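Local structure of uridylate kinase (Archaeoglobus fulgidus, 2IJ9) at residues A135-K147 against V153-I166. The protein probably catalyses the reversible, ATP-dependent phosphorylation of UMP to UDP, a step toward CTP synthesis. The protein carries 1 engineered substitution. Residues are numbered along the deposited sequence; the frame is centred on the assembly and turned at random.
Sequences ATNVDGVYSADPK and VKYDRLSPQQLVEI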
ATOM      1  N   ALA B 135      14.521 -16.437  -5.984  1.00 73.33           N
ATOM      2  CA  ALA B 135      13.160 -16.215  -6.465  1.00 62.64           C
ATOM      3  C   ALA B 135      12.906 -14.756  -6.813  1.00 74.85           C
ATOM      4  O   ALA B 135      12.594 -13.946  -5.936  1.00 87.48           O
ATOM      5  CB  ALA B 135      12.170 -16.673  -5.434  1.00 53.34           C
ATOM      6  N   THR B 136      13.023 -14.436  -8.098  1.00 77.10           N
ATOM      7  CA  THR B 136      12.819 -13.079  -8.592  1.00 80.56           C
ATOM      8  C   THR B 136      11.462 -12.932  -9.320  1.00 87.60           C
ATOM      9  O   THR B 136      10.647 -13.860  -9.327  1.00 80.74           O
ATOM     10  CB  THR B 136      14.041 -12.599  -9.452  1.00 79.85           C
ATOM     11  OG1 THR B 136      13.796 -11.285  -9.977  1.00109.60           O
ATOM     12  CG2 THR B 136      14.342 -13.561 -10.596  1.00 60.18           C
ATOM     13  N   ASN B 137      11.215 -11.759  -9.903  1.00 92.17           N
ATOM     14  CA  ASN B 137       9.957 -11.492 -10.606  1.00 96.16           C
ATOM     15  C   ASN B 137      10.075 -11.751 -12.106  1.00 99.70           C
ATOM     16  O   ASN B 137       9.097 -11.642 -12.845  1.00106.69           O
ATOM     17  CB  ASN B 137       9.440 -10.071 -10.315  1.00 85.10           C
ATOM     18  CG  ASN B 137      10.556  -9.049 -10.234  1.00113.63           C
ATOM     19  OD1 ASN B 137      11.530  -9.110 -10.991  1.00103.61           O
ATOM     20  ND2 ASN B 137      10.423  -8.103  -9.303  1.00126.99           N
ATOM     21  N   VAL B 138      11.279 -12.093 -12.552  1.00103.19           N
ATOM     22  CA  VAL B 138      11.464 -12.581 -13.919  1.00 99.68           C
ATOM     23  C   VAL B 138      11.704 -14.099 -13.902  1.00 98.97           C
ATOM     24  O   VAL B 138      11.897 -14.690 -12.837  1.00 98.70           O
ATOM     25  CB  VAL B 138      12.564 -11.804 -14.699  1.00 91.06           C
ATOM     26  CG1 VAL B 138      12.302 -10.293 -14.606  1.00 68.23           C
ATOM     27  CG2 VAL B 138      13.960 -12.157 -14.192  1.00 92.84           C
ATOM     28  N   ASP B 139      11.689 -14.711 -15.085  1.00 95.93           N
ATOM     29  CA  ASP B 139      11.635 -16.174 -15.228  1.00100.13           C
ATOM     30  C   ASP B 139      13.012 -16.861 -15.155  1.00 96.47           C
ATOM     31  O   ASP B 139      13.125 -18.002 -14.700  1.00 91.40           O
ATOM     32  CB  ASP B 139      10.938 -16.519 -16.550  1.00101.51           C
ATOM     33  CG  ASP B 139      10.255 -17.885 -16.537  1.00131.44           C
ATOM     34  OD1 ASP B 139      10.553 -18.733 -15.659  1.00149.36           O
ATOM     35  OD2 ASP B 139       9.409 -18.106 -17.436  1.00141.93           O
ATOM     36  N   GLY B 140      14.047 -16.169 -15.610  1.00 79.18           N
ATOM     37  CA  GLY B 140      15.402 -16.686 -15.529  1.00 73.76           C
ATOM     38  C   GLY B 140      16.367 -15.581 -15.891  1.00 84.43           C
ATOM     39  O   GLY B 140      16.057 -14.396 -15.738  1.00 85.13           O
ATOM     40  N   VAL B 141      17.544 -15.962 -16.365  1.00 89.35           N
ATOM     41  CA  VAL B 141      18.498 -14.987 -16.871  1.00 95.32           C
ATOM     42  C   VAL B 141      18.242 -14.843 -18.357  1.00 99.35           C
ATOM     43  O   VAL B 141      17.986 -15.832 -19.032  1.00 99.75           O
ATOM     44  CB  VAL B 141      19.948 -15.430 -16.632  1.00 90.90           C
ATOM     45  CG1 VAL B 141      20.925 -14.356 -17.114  1.00 89.62           C
ATOM     46  CG2 VAL B 141      20.167 -15.720 -15.150  1.00 96.44           C
ATOM     47  N   TYR B 142      18.310 -13.616 -18.867  1.00109.13           N
ATOM     48  CA  TYR B 142      17.935 -13.358 -20.262  1.00111.54           C
ATOM     49  C   TYR B 142      19.069 -12.859 -21.177  1.00124.02           C
ATOM     50  O   TYR B 142      20.126 -12.428 -20.703  1.00121.90           O
ATOM     51  CB  TYR B 142      16.685 -12.469 -20.319  1.00 95.86           C
ATOM     52  CG  TYR B 142      15.437 -13.268 -20.040  1.00 80.30           C
ATOM     53  CD1 TYR B 142      15.004 -13.504 -18.733  1.00113.73           C
ATOM     54  CD2 TYR B 142      14.702 -13.809 -21.079  1.00 95.10           C
ATOM     55  CE1 TYR B 142      13.858 -14.259 -18.478  1.00110.09           C
ATOM     56  CE2 TYR B 142      13.563 -14.561 -20.842  1.00 90.65           C
ATOM     57  CZ  TYR B 142      13.145 -14.787 -19.545  1.00 90.79           C
ATOM     58  OH  TYR B 142      12.003 -15.531 -19.339  1.00101.21           O
ATOM     59  N   SER B 143      18.815 -12.928 -22.488  1.00141.78           N
ATOM     60  CA  SER B 143      19.833 -12.838 -23.548  1.00148.44           C
ATOM     61  C   SER B 143      20.534 -11.483 -23.779  1.00160.96           C
ATOM     62  O   SER B 143      20.773 -10.720 -22.837  1.00154.17           O
ATOM     63  CB  SER B 143      19.254 -13.374 -24.872  1.00147.52           C
ATOM     64  OG  SER B 143      18.353 -12.449 -25.464  1.00131.45           O
ATOM     65  N   ALA B 144      20.865 -11.214 -25.044  1.00172.67           N
ATOM     66  CA  ALA B 144      21.684 -10.063 -25.444  1.00179.36           C
ATOM     67  C   ALA B 144      20.963  -8.723 -25.312  1.00185.43           C
ATOM     68  O   ALA B 144      20.063  -8.418 -26.100  1.00183.39           O
ATOM     69  CB  ALA B 144      22.212 -10.250 -26.868  1.00173.32           C
ATOM     70  N   ASP B 145      21.395  -7.953 -24.309  1.00192.98           N
ATOM     71  CA  ASP B 145      20.889  -6.610 -23.917  1.00197.99           C
ATOM     72  C   ASP B 145      20.020  -6.598 -22.628  1.00200.00           C
ATOM     73  O   ASP B 145      20.435  -6.003 -21.628  1.00195.43           O
ATOM     74  CB  ASP B 145      20.298  -5.787 -25.082  1.00197.95           C
ATOM     75  CG  ASP B 145      21.347  -5.402 -26.119  1.00199.37           C
ATOM     76  OD1 ASP B 145      22.472  -5.949 -26.079  1.00200.00           O
ATOM     77  OD2 ASP B 145      21.043  -4.551 -26.980  1.00199.44           O
ATOM     78  N   PRO B 146      18.821  -7.231 -22.638  1.00200.00           N
ATOM     79  CA  PRO B 146      17.899  -7.711 -23.676  1.00200.00           C
ATOM     80  C   PRO B 146      16.699  -6.776 -23.945  1.00200.00           C
ATOM     81  O   PRO B 146      16.605  -5.692 -23.357  1.00200.00           O
ATOM     82  CB  PRO B 146      17.409  -9.052 -23.102  1.00200.00           C
ATOM     83  CG  PRO B 146      17.761  -9.019 -21.607  1.00200.00           C
ATOM     84  CD  PRO B 146      18.360  -7.670 -21.313  1.00200.00           C
ATOM     85  N   LYS B 147      15.810  -7.206 -24.844  1.00194.27           N
ATOM     86  CA  LYS B 147      14.559  -6.504 -25.160  1.00184.18           C
ATOM     87  C   LYS B 147      13.544  -7.531 -25.676  1.00182.90           C
ATOM     88  O   LYS B 147      13.934  -8.581 -26.187  1.00180.66           O
ATOM     89  CB  LYS B 147      14.794  -5.407 -26.204  1.00181.06           C
ATOM     90  CG  LYS B 147      13.760  -4.280 -26.203  1.00171.95           C
ATOM     91  CD  LYS B 147      14.089  -3.196 -25.180  1.00174.57           C
ATOM     92  CE  LYS B 147      13.110  -2.027 -25.274  1.00175.53           C
ATOM     93  NZ  LYS B 147      13.530  -0.833 -24.475  1.00161.20           N
ATOM     94  N   VAL B 153      15.594 -14.630 -25.213  1.00115.74           N
ATOM     95  CA  VAL B 153      15.133 -15.753 -24.379  1.00114.32           C
ATOM     96  C   VAL B 153      16.002 -15.934 -23.120  1.00114.09           C
ATOM     97  O   VAL B 153      17.068 -15.300 -22.974  1.00105.93           O
ATOM     98  CB  VAL B 153      15.135 -17.116 -25.153  1.00112.65           C
ATOM     99  CG1 VAL B 153      13.790 -17.824 -24.992  1.00 95.31           C
ATOM    100  CG2 VAL B 153      15.505 -16.937 -26.643  1.00101.34           C
ATOM    101  N   LYS B 154      15.532 -16.793 -22.211  1.00106.82           N
ATOM    102  CA  LYS B 154      16.298 -17.147 -21.015  1.00107.12           C
ATOM    103  C   LYS B 154      17.329 -18.227 -21.363  1.00108.31           C
ATOM    104  O   LYS B 154      17.250 -18.860 -22.423  1.00120.14           O
ATOM    105  CB  LYS B 154      15.382 -17.611 -19.860  1.00104.14           C
ATOM    106  CG  LYS B 154      14.976 -19.087 -19.913  1.00 97.14           C
ATOM    107  CD  LYS B 154      14.132 -19.498 -18.715  1.00 85.75           C
ATOM    108  CE  LYS B 154      13.572 -20.907 -18.904  1.00 96.64           C
ATOM    109  NZ  LYS B 154      12.565 -21.313 -17.873  1.00104.27           N
ATOM    110  N   TYR B 155      18.291 -18.431 -20.471  1.00 98.36           N
ATOM    111  CA  TYR B 155      19.238 -19.530 -20.603  1.00 93.06           C
ATOM    112  C   TYR B 155      18.853 -20.619 -19.604  1.00 97.24           C
ATOM    113  O   TYR B 155      18.960 -20.407 -18.399  1.00 95.40           O
ATOM    114  CB  TYR B 155      20.650 -19.043 -20.310  1.00 90.63           C
ATOM    115  CG  TYR B 155      21.099 -17.897 -21.185  1.00 98.85           C
ATOM    116  CD1 TYR B 155      21.934 -18.127 -22.269  1.00 93.14           C
ATOM    117  CD2 TYR B 155      20.698 -16.580 -20.921  1.00109.03           C
ATOM    118  CE1 TYR B 155      22.362 -17.085 -23.081  1.00 91.63           C
ATOM    119  CE2 TYR B 155      21.113 -15.530 -21.733  1.00115.40           C
ATOM    120  CZ  TYR B 155      21.954 -15.787 -22.814  1.00110.33           C
ATOM    121  OH  TYR B 155      22.397 -14.762 -23.634  1.00102.22           O
ATOM    122  N   ASP B 156      18.405 -21.775 -20.102  1.00104.36           N
ATOM    123  CA  ASP B 156      17.911 -22.867 -19.236  1.00106.62           C
ATOM    124  C   ASP B 156      18.957 -23.489 -18.302  1.00104.97           C
ATOM    125  O   ASP B 156      18.611 -23.999 -17.226  1.00104.05           O
ATOM    126  CB  ASP B 156      17.195 -23.940 -20.051  1.00111.55           C
ATOM    127  CG  ASP B 156      15.719 -23.652 -20.201  1.00130.09           C
ATOM    128  OD1 ASP B 156      14.954 -23.972 -19.268  1.00151.46           O
ATOM    129  OD2 ASP B 156      15.325 -23.099 -21.249  1.00145.06           O
ATOM    130  N   ARG B 157      20.220 -23.458 -18.720  1.00 91.62           N
ATOM    131  CA  ARG B 157      21.339 -23.643 -17.791  1.00 93.97           C
ATOM    132  C   ARG B 157      22.503 -22.707 -18.115  1.00 87.75           C
ATOM    133  O   ARG B 157      22.527 -22.098 -19.190  1.00 96.28           O
ATOM    134  CB  ARG B 157      21.799 -25.101 -17.714  1.00 85.16           C
ATOM    135  CG  ARG B 157      22.054 -25.768 -19.043  1.00130.75           C
ATOM    136  CD  ARG B 157      23.120 -26.845 -18.909  1.00160.50           C
ATOM    137  NE  ARG B 157      24.457 -26.268 -18.759  1.00168.06           N
ATOM    138  CZ  ARG B 157      25.591 -26.964 -18.797  1.00173.89           C
ATOM    139  NH1 ARG B 157      25.566 -28.279 -18.978  1.00191.17           N
ATOM    140  NH2 ARG B 157      26.755 -26.344 -18.655  1.00162.99           N
ATOM    141  N   LEU B 158      23.443 -22.585 -17.171  1.00 86.24           N
ATOM    142  CA  LEU B 158      24.628 -21.721 -17.315  1.00 91.44           C
ATOM    143  C   LEU B 158      25.752 -22.209 -16.423  1.00103.96           C
ATOM    144  O   LEU B 158      25.517 -22.916 -15.440  1.00111.56           O
ATOM    145  CB  LEU B 158      24.329 -20.264 -16.920  1.00 93.40           C
ATOM    146  CG  LEU B 158      23.756 -19.239 -17.908  1.00 93.65           C
ATOM    147  CD1 LEU B 158      23.718 -17.838 -17.284  1.00101.53           C
ATOM    148  CD2 LEU B 158      24.554 -19.228 -19.204  1.00 93.06           C
ATOM    149  N   SER B 159      26.975 -21.819 -16.764  1.00105.18           N
ATOM    150  CA  SER B 159      28.089 -21.974 -15.852  1.00 94.57           C
ATOM    151  C   SER B 159      28.141 -20.671 -15.088  1.00 99.11           C
ATOM    152  O   SER B 159      27.723 -19.637 -15.616  1.00 98.77           O
ATOM    153  CB  SER B 159      29.395 -22.119 -16.609  1.00100.76           C
ATOM    154  OG  SER B 159      29.976 -20.836 -16.806  1.00106.48           O
ATOM    155  N   PRO B 160      28.633 -20.716 -13.839  1.00100.34           N
ATOM    156  CA  PRO B 160      29.040 -19.536 -13.080  1.00 97.25           C
ATOM    157  C   PRO B 160      29.750 -18.482 -13.943  1.00102.71           C
ATOM    158  O   PRO B 160      29.292 -17.333 -14.008  1.00101.96           O
ATOM    159  CB  PRO B 160      30.020 -20.108 -12.039  1.00 85.96           C
ATOM    160  CG  PRO B 160      29.852 -21.606 -12.067  1.00 97.44           C
ATOM    161  CD  PRO B 160      28.770 -21.948 -13.044  1.00102.74           C
ATOM    162  N   GLN B 161      30.835 -18.882 -14.611  1.00107.02           N
ATOM    163  CA  GLN B 161      31.637 -17.972 -15.442  1.00113.18           C
ATOM    164  C   GLN B 161      30.787 -17.289 -16.505  1.00114.65           C
ATOM    165  O   GLN B 161      30.919 -16.079 -16.738  1.00116.63           O
ATOM    166  CB  GLN B 161      32.799 -18.710 -16.116  1.00113.43           C
ATOM    167  CG  GLN B 161      33.944 -19.104 -15.190  1.00130.71           C
ATOM    168  CD  GLN B 161      33.674 -20.389 -14.418  1.00146.69           C
ATOM    169  OE1 GLN B 161      32.703 -21.102 -14.683  1.00132.20           O
ATOM    170  NE2 GLN B 161      34.537 -20.688 -13.453  1.00143.26           N
ATOM    171  N   GLN B 162      29.917 -18.073 -17.140  1.00110.61           N
ATOM    172  CA  GLN B 162      28.979 -17.554 -18.122  1.00112.63           C
ATOM    173  C   GLN B 162      28.109 -16.459 -17.499  1.00111.18           C
ATOM    174  O   GLN B 162      28.041 -15.333 -18.025  1.00101.24           O
ATOM    175  CB  GLN B 162      28.096 -18.678 -18.665  1.00114.58           C
ATOM    176  CG  GLN B 162      28.809 -19.730 -19.506  1.00101.11           C
ATOM    177  CD  GLN B 162      27.844 -20.787 -20.023  1.00116.13           C
ATOM    178  OE1 GLN B 162      27.700 -21.860 -19.438  1.00131.77           O
ATOM    179  NE2 GLN B 162      27.156 -20.474 -21.118  1.00112.44           N
ATOM    180  N   LEU B 163      27.470 -16.799 -16.374  1.00109.20           N
ATOM    181  CA  LEU B 163      26.611 -15.870 -15.635  1.00101.56           C
ATOM    182  C   LEU B 163      27.353 -14.595 -15.281  1.00 98.19           C
ATOM    183  O   LEU B 163      26.810 -13.500 -15.429  1.00 90.74           O
ATOM    184  CB  LEU B 163      26.056 -16.509 -14.358  1.00 94.24           C
ATOM    185  CG  LEU B 163      25.393 -15.520 -13.388  1.00102.45           C
ATOM    186  CD1 LEU B 163      24.081 -14.943 -13.955  1.00 87.54           C
ATOM    187  CD2 LEU B 163      25.191 -16.138 -12.003  1.00102.68           C
ATOM    188  N   VAL B 164      28.590 -14.738 -14.816  1.00 88.29           N
ATOM    189  CA  VAL B 164      29.395 -13.570 -14.513  1.00100.50           C
ATOM    190  C   VAL B 164      29.472 -12.658 -15.742  1.00104.09           C
ATOM    191  O   VAL B 164      29.059 -11.492 -15.680  1.00 96.11           O
ATOM    192  CB  VAL B 164      30.795 -13.945 -13.966  1.00110.15           C
ATOM    193  CG1 VAL B 164      31.651 -12.687 -13.747  1.00 97.88           C
ATOM    194  CG2 VAL B 164      30.660 -14.732 -12.657  1.00102.36           C
ATOM    195  N   GLU B 165      29.941 -13.213 -16.862  1.00110.18           N
ATOM    196  CA  GLU B 165      30.025 -12.480 -18.128  1.00117.80           C
ATOM    197  C   GLU B 165      28.719 -11.790 -18.504  1.00114.56           C
ATOM    198  O   GLU B 165      28.710 -10.618 -18.881  1.00119.11           O
ATOM    199  CB  GLU B 165      30.442 -13.413 -19.261  1.00115.03           C
ATOM    200  CG  GLU B 165      31.942 -13.621 -19.376  1.00152.82           C
ATOM    201  CD  GLU B 165      32.392 -13.858 -20.812  1.00167.27           C
ATOM    202  OE1 GLU B 165      31.651 -14.508 -21.582  1.00160.15           O
ATOM    203  OE2 GLU B 165      33.492 -13.389 -21.170  1.00170.26           O
ATOM    204  N   ILE B 166      27.622 -12.529 -18.380  1.00110.06           N
ATOM    205  CA  ILE B 166      26.298 -12.035 -18.721  1.00104.27           C
ATOM    206  C   ILE B 166      25.930 -10.772 -17.938  1.00107.17           C
ATOM    207  O   ILE B 166      25.336  -9.848 -18.495  1.00109.88           O
ATOM    208  CB  ILE B 166      25.242 -13.151 -18.537  1.00103.38           C
ATOM    209  CG1 ILE B 166      24.369 -13.278 -19.773  1.00100.17           C
ATOM    210  CG2 ILE B 166      24.371 -12.948 -17.289  1.00123.29           C
ATOM    211  CD1 ILE B 166      23.788 -14.655 -19.884  1.00115.25           C
TER
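Y142 and K154 meet in a single beta bridge, CA to CA 4.2 Å, where Y155 N donates to V141 O at 3.0 Å and K154 CA brings its hydrogen to the same oxygen. In this amino acid kinase fold, the bridge ties the loop after strand 131-136, which carries predicted ATP-binding residues including Y142, to the chain entering strand 157-158 and helix 160-166. The ring of Y142 lies against the other backbone: K154 CB sits over one face, 3.7 Å from the centroid, in a CH-pi contact, while the carbonyl carbon of V153 comes up obliquely. With an alanine here, K154 CB would probably lose its aromatic cover and the V153–K154 peptide the flat surface packed beside it. Beyond CG the lysine runs extended, which carries NZ between D139 OD1 (4.0 Å) and D156 OD1 (3.8 Å), two long salt bridges that make a loose network. V141, branched at CB, suits a buried site between several apolar neighbours: CG1, held anti to the backbone N (chi1 -177°), meets I166 CG2 tip to tip at 3.7 Å, and CG2 touches L163 CD1, the two side chains crossing at about a right angle. Helix 160-166, which supplies both partners, starts with a capping box formed by S159 and Q162. I166 CD1 lies over one face of the Y155 ring, displaced toward the rim, Y142 O lies at its edge, in plane, and Y155 OH reaches S143 CB at 3.7 Å.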